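Local coordinates for protein haloacid dehalogenase-like hydrolase (Bacteroides thetaiotaomicron, PDB 2RBK) that probably acts as a magnesium-dependent phosphatase of the haloacid dehalogenase superfamily, hydrolysing phosphate monoesters, at residues Glu88-Met93 / Lys145-Met150; Met150-Thr155 / Ala179-Lys184. One frame throughout, in Å; residues are numbered along the deposited sequence.

Interaction 1: Glu88-Met93 / Lys145-Met150; sequences EEVKAM and KEVIQM
Met150 lays its thioether end against the helix residues Glu89, Val90 and Met93, and this is where the contact is tightest. The methyl CE of Met150 lies 3.4 Å from CB of Met93, closer than usual for two carbons, and its SD is 3.6 Å from the same CB. The same CE also reaches the backbone O of Glu89 at 3.8 Å, while SD lies 3.8 Å from CA of Val90, so the sulfur and methyl rest on the helix backbone itself. The bend at the end of the Met150 chain (chi3 -68°) turns CE onto Met93, whose side chain crosses it at a slant. Nearer the start of the helix segment, Val90 sets CG1 against CG2 of Val147 at 3.9 Å, a branch-to-branch contact of ordinary spacing at the point where the two backbones come nearest. No hydrogen bond joins the segments; the polar end of Glu89 turns away to Thr168. With Met150 cut back to an alanine, Met93 CB and CA of Val90 would probably lose their apolar neighbour, leaving a gap between helix and strand. Toward solvent the contact thins out: Glu88 and Lys91 are exposed and touch nothing across it. Ile148 and Gln149 both face Val107 as a classic beta bulge. A helix packed through apolar side chains on an antiparallel sheet, here helix 87-100 on the outermost strand, 149-152, of the three-stranded sheet, is consistent with the alpha/beta cap of this HAD family.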
# COMPACT_ATOMS: atom_id res chain seq x y z
N GLU A 88 -6.42 -19.87 -10.94
CA GLU A 88 -7.81 -19.79 -11.37
C GLU A 88 -8.36 -18.40 -11.16
O GLU A 88 -9.23 -17.92 -11.93
CB GLU A 88 -8.64 -20.80 -10.60
CG GLU A 88 -8.61 -22.20 -11.03
CD GLU A 88 -9.53 -23.17 -10.39
OE1 GLU A 88 -10.41 -22.79 -9.58
OE2 GLU A 88 -9.36 -24.39 -10.64
N GLU A 89 -7.96 -17.76 -10.08
CA GLU A 89 -8.49 -16.42 -9.73
C GLU A 89 -7.84 -15.36 -10.60
O GLU A 89 -8.50 -14.38 -10.97
CB GLU A 89 -8.34 -16.21 -8.23
CG GLU A 89 -9.13 -17.24 -7.46
CD GLU A 89 -9.27 -17.05 -5.96
OE1 GLU A 89 -9.59 -16.01 -5.47
OE2 GLU A 89 -9.08 -18.09 -5.27
N VAL A 90 -6.57 -15.52 -10.96
CA VAL A 90 -5.95 -14.64 -11.95
C VAL A 90 -6.71 -14.69 -13.27
O VAL A 90 -7.08 -13.68 -13.85
CB VAL A 90 -4.46 -15.00 -12.18
CG1 VAL A 90 -3.85 -14.16 -13.30
CG2 VAL A 90 -3.66 -14.86 -10.90
N LYS A 91 -6.97 -15.91 -13.72
CA LYS A 91 -7.67 -16.11 -15.01
C LYS A 91 -9.07 -15.55 -14.94
O LYS A 91 -9.52 -14.92 -15.91
CB LYS A 91 -7.70 -17.58 -15.39
CG LYS A 91 -6.34 -18.20 -15.72
CD LYS A 91 -6.40 -19.63 -16.17
CE LYS A 91 -5.09 -20.30 -16.47
NZ LYS A 91 -4.05 -19.63 -17.28
N ALA A 92 -9.76 -15.71 -13.81
CA ALA A 92 -11.13 -15.21 -13.71
C ALA A 92 -11.18 -13.71 -13.70
O ALA A 92 -12.05 -13.08 -14.33
CB ALA A 92 -11.82 -15.78 -12.49
N MET A 93 -10.23 -13.06 -13.02
CA MET A 93 -10.16 -11.60 -13.05
C MET A 93 -9.84 -11.08 -14.45
O MET A 93 -10.49 -10.12 -14.91
CB MET A 93 -9.10 -11.14 -12.03
CG MET A 93 -9.06 -9.61 -11.98
SD MET A 93 -10.54 -8.71 -11.52
CE MET A 93 -10.75 -9.23 -9.82
N LYS A 145 0.60 -15.65 -16.15
CA LYS A 145 1.71 -15.20 -15.33
C LYS A 145 1.53 -15.66 -13.89
O LYS A 145 0.43 -15.83 -13.42
CB LYS A 145 1.77 -13.66 -15.34
CG LYS A 145 2.12 -13.07 -16.76
CD LYS A 145 2.15 -11.55 -16.70
CE LYS A 145 2.64 -10.93 -18.00
NZ LYS A 145 4.13 -10.92 -18.02
N GLU A 146 2.64 -15.75 -13.20
CA GLU A 146 2.64 -15.91 -11.76
C GLU A 146 2.46 -14.50 -11.13
O GLU A 146 3.41 -13.71 -11.11
CB GLU A 146 3.90 -16.66 -11.38
CG GLU A 146 4.08 -17.96 -12.15
CD GLU A 146 3.03 -19.05 -12.15
OE1 GLU A 146 2.52 -19.32 -11.03
OE2 GLU A 146 2.67 -19.71 -13.18
N VAL A 147 1.28 -14.22 -10.69
CA VAL A 147 0.89 -12.88 -10.32
C VAL A 147 0.84 -12.74 -8.79
O VAL A 147 0.16 -13.53 -8.12
CB VAL A 147 -0.44 -12.52 -10.98
CG1 VAL A 147 -0.92 -11.15 -10.57
CG2 VAL A 147 -0.33 -12.61 -12.49
N ILE A 148 1.50 -11.72 -8.29
CA ILE A 148 1.51 -11.38 -6.87
C ILE A 148 0.39 -10.43 -6.52
O ILE A 148 -0.27 -10.56 -5.46
CB ILE A 148 2.85 -10.78 -6.46
CG1 ILE A 148 3.99 -11.76 -6.84
CG2 ILE A 148 2.86 -10.43 -5.00
CD1 ILE A 148 5.34 -11.37 -6.38
N GLN A 149 0.05 -9.49 -7.40
CA GLN A 149 -1.03 -8.54 -7.18
C GLN A 149 -1.66 -8.20 -8.53
O GLN A 149 -0.97 -8.03 -9.52
CB GLN A 149 -0.54 -7.25 -6.49
CG GLN A 149 -1.67 -6.26 -6.21
CD GLN A 149 -1.19 -5.16 -5.29
OE1 GLN A 149 -1.26 -5.35 -4.05
NE2 GLN A 149 -0.65 -4.07 -5.80
N MET A 150 -3.00 -8.09 -8.53
CA MET A 150 -3.73 -7.54 -9.67
C MET A 150 -4.43 -6.29 -9.24
O MET A 150 -4.96 -6.23 -8.13
CB MET A 150 -4.78 -8.50 -10.17
CG MET A 150 -4.39 -9.81 -10.56
SD MET A 150 -5.69 -10.93 -10.96
CE MET A 150 -6.66 -11.40 -9.61

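Interaction 2: Met150-Thr155 / Ala179-Lys184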
# COMPACT_ATOMS: atom_id res chain seq x y z
N MET A 150 -3.00 -8.09 -8.53
CA MET A 150 -3.73 -7.54 -9.67
C MET A 150 -4.43 -6.29 -9.24
O MET A 150 -4.96 -6.23 -8.13
CB MET A 150 -4.78 -8.50 -10.17
CG MET A 150 -4.39 -9.81 -10.56
SD MET A 150 -5.69 -10.93 -10.96
CE MET A 150 -6.66 -11.40 -9.61
N THR A 151 -4.50 -5.32 -10.12
CA THR A 151 -5.16 -4.03 -9.85
C THR A 151 -6.18 -3.75 -10.94
O THR A 151 -5.83 -3.08 -11.95
CB THR A 151 -4.09 -2.96 -9.66
OG1 THR A 151 -3.25 -3.37 -8.57
CG2 THR A 151 -4.75 -1.65 -9.34
N PRO A 152 -7.38 -4.27 -10.79
CA PRO A 152 -8.45 -3.98 -11.73
C PRO A 152 -9.07 -2.62 -11.48
O PRO A 152 -9.27 -2.18 -10.36
CB PRO A 152 -9.50 -5.10 -11.44
CG PRO A 152 -9.27 -5.37 -9.98
CD PRO A 152 -7.79 -5.30 -9.79
N PHE A 153 -9.39 -1.92 -12.60
CA PHE A 153 -10.01 -0.61 -12.54
C PHE A 153 -11.52 -0.84 -12.57
O PHE A 153 -12.23 -0.63 -13.56
CB PHE A 153 -9.52 0.27 -13.71
CG PHE A 153 -8.14 0.80 -13.45
CD1 PHE A 153 -7.08 -0.11 -13.50
CD2 PHE A 153 -7.81 2.09 -13.10
CE1 PHE A 153 -5.80 0.32 -13.26
CE2 PHE A 153 -6.52 2.54 -12.85
CZ PHE A 153 -5.49 1.60 -12.89
N ILE A 154 -12.05 -1.35 -11.42
CA ILE A 154 -13.48 -1.71 -11.25
C ILE A 154 -14.09 -0.89 -10.17
O ILE A 154 -13.44 -0.55 -9.19
CB ILE A 154 -13.60 -3.22 -10.93
CG1 ILE A 154 -12.78 -3.68 -9.72
CG2 ILE A 154 -13.27 -3.99 -12.22
CD1 ILE A 154 -13.03 -5.12 -9.36
N THR A 155 -15.39 -0.59 -10.36
CA THR A 155 -16.18 0.06 -9.33
C THR A 155 -16.49 -0.93 -8.20
O THR A 155 -16.31 -2.12 -8.38
CB THR A 155 -17.52 0.58 -9.89
OG1 THR A 155 -18.28 -0.58 -10.33
CG2 THR A 155 -17.44 1.52 -11.06
N ALA A 179 -8.95 -1.21 -7.41
CA ALA A 179 -8.70 -2.00 -6.21
C ALA A 179 -7.45 -2.84 -6.42
O ALA A 179 -7.13 -3.17 -7.56
CB ALA A 179 -9.91 -2.88 -5.88
N ASP A 180 -6.83 -3.27 -5.33
CA ASP A 180 -5.72 -4.20 -5.35
C ASP A 180 -6.19 -5.55 -4.82
O ASP A 180 -6.81 -5.62 -3.75
CB ASP A 180 -4.58 -3.72 -4.45
CG ASP A 180 -3.86 -2.47 -4.92
OD1 ASP A 180 -3.74 -2.25 -6.15
OD2 ASP A 180 -3.39 -1.75 -3.98
N VAL A 181 -5.86 -6.60 -5.54
CA VAL A 181 -6.25 -7.97 -5.25
C VAL A 181 -4.98 -8.76 -4.99
O VAL A 181 -4.06 -8.77 -5.81
CB VAL A 181 -7.04 -8.54 -6.41
CG1 VAL A 181 -7.51 -9.97 -6.07
CG2 VAL A 181 -8.25 -7.69 -6.73
N THR A 182 -4.94 -9.46 -3.83
CA THR A 182 -3.83 -10.28 -3.40
C THR A 182 -4.37 -11.58 -2.84
O THR A 182 -5.57 -11.76 -2.64
CB THR A 182 -2.99 -9.53 -2.34
OG1 THR A 182 -3.89 -9.09 -1.31
CG2 THR A 182 -2.20 -8.37 -2.94
N ALA A 183 -3.46 -12.54 -2.59
CA ALA A 183 -3.87 -13.84 -2.11
C ALA A 183 -4.39 -13.80 -0.68
O ALA A 183 -4.22 -12.83 0.08
CB ALA A 183 -2.69 -14.81 -2.24
N LYS A 184 -5.02 -14.91 -0.28
CA LYS A 184 -5.65 -15.08 1.02
C LYS A 184 -4.76 -14.63 2.15
O LYS A 184 -3.66 -15.10 2.32
CB LYS A 184 -5.99 -16.56 1.22
CG LYS A 184 -6.55 -17.04 2.53
CD LYS A 184 -8.03 -16.69 2.50
CE LYS A 184 -8.74 -17.34 3.68
NZ LYS A 184 -10.05 -16.61 3.79
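The carboxylate of Asp180 is held at both oxygens: Thr151 OG1 donates to OD1 at 2.7 Å, arriving on the anti side and 23° out of the carboxylate plane, while OD2 takes a hydrogen bond from Asn69 and a weak one from Trp174. Thr151 and Asp180 lie side by side, and with OG1 of Thr151 beside its own backbone N (chi1 -59°) the hydroxyl faces OD1, while CG2 of Thr151 packs against O of Ala179 and OD1 of Asp180. The second flat group, the Pro152 ring, presents its CD corner, 3.2 Å from O of Ala179 and 3.9 Å from CG2 of Val181, whose side chain crosses the ring at about a right angle. The other Val181 branch, CG1, touches the Met150 methyl CE.

The backbones themselves run antiparallel but splayed, with strand axes at 146°. Met150 and Val181 form a single hydrogen-bonded pair: Met150 N gives to Val181 O at 3.0 Å, and Val181 N returns a bond to Met150 O at 2.8 Å. Two residues along each strand, Ala179 N reaches Pro152 O at 3.1 Å. Ala179 O lies near Pro152 N, but proline has no N-H to offer; that oxygen instead receives a CA-H...O contact from Thr151, whose CA is 3.1 Å away.

The Asp180 side chain stands about 5 Å from the bound vanadate, whose pocket includes Trp174. Gripping both oxygens is likely to limit the rotation of this buried carboxylate, so Asp180 reads as a second-shell residue, held by Thr151 and Asn69, that may help place the indole of Trp174, though that bond is weak.

How the interactions relate
The centres of interactions 1 and 2 lie 10 Å apart, and both use strand 149-152, sharing Met150. Along the chain they come in series: helix 87-100 meets 145-150 first, and the strand then passes on to 179-184. Interaction 1 packs a helix on the strand through apolar groups, whereas interaction 2 joins its edge to strand 180-182 by backbone bonds, linking the three-stranded and two-stranded antiparallel sheets. They also touch directly, with Met93 SD 3.8 Å from Pro152 CB. The path thus runs from a helix away from the annotated sites, through a buried strand, to the strand that carries Asp180 beside the vanadate.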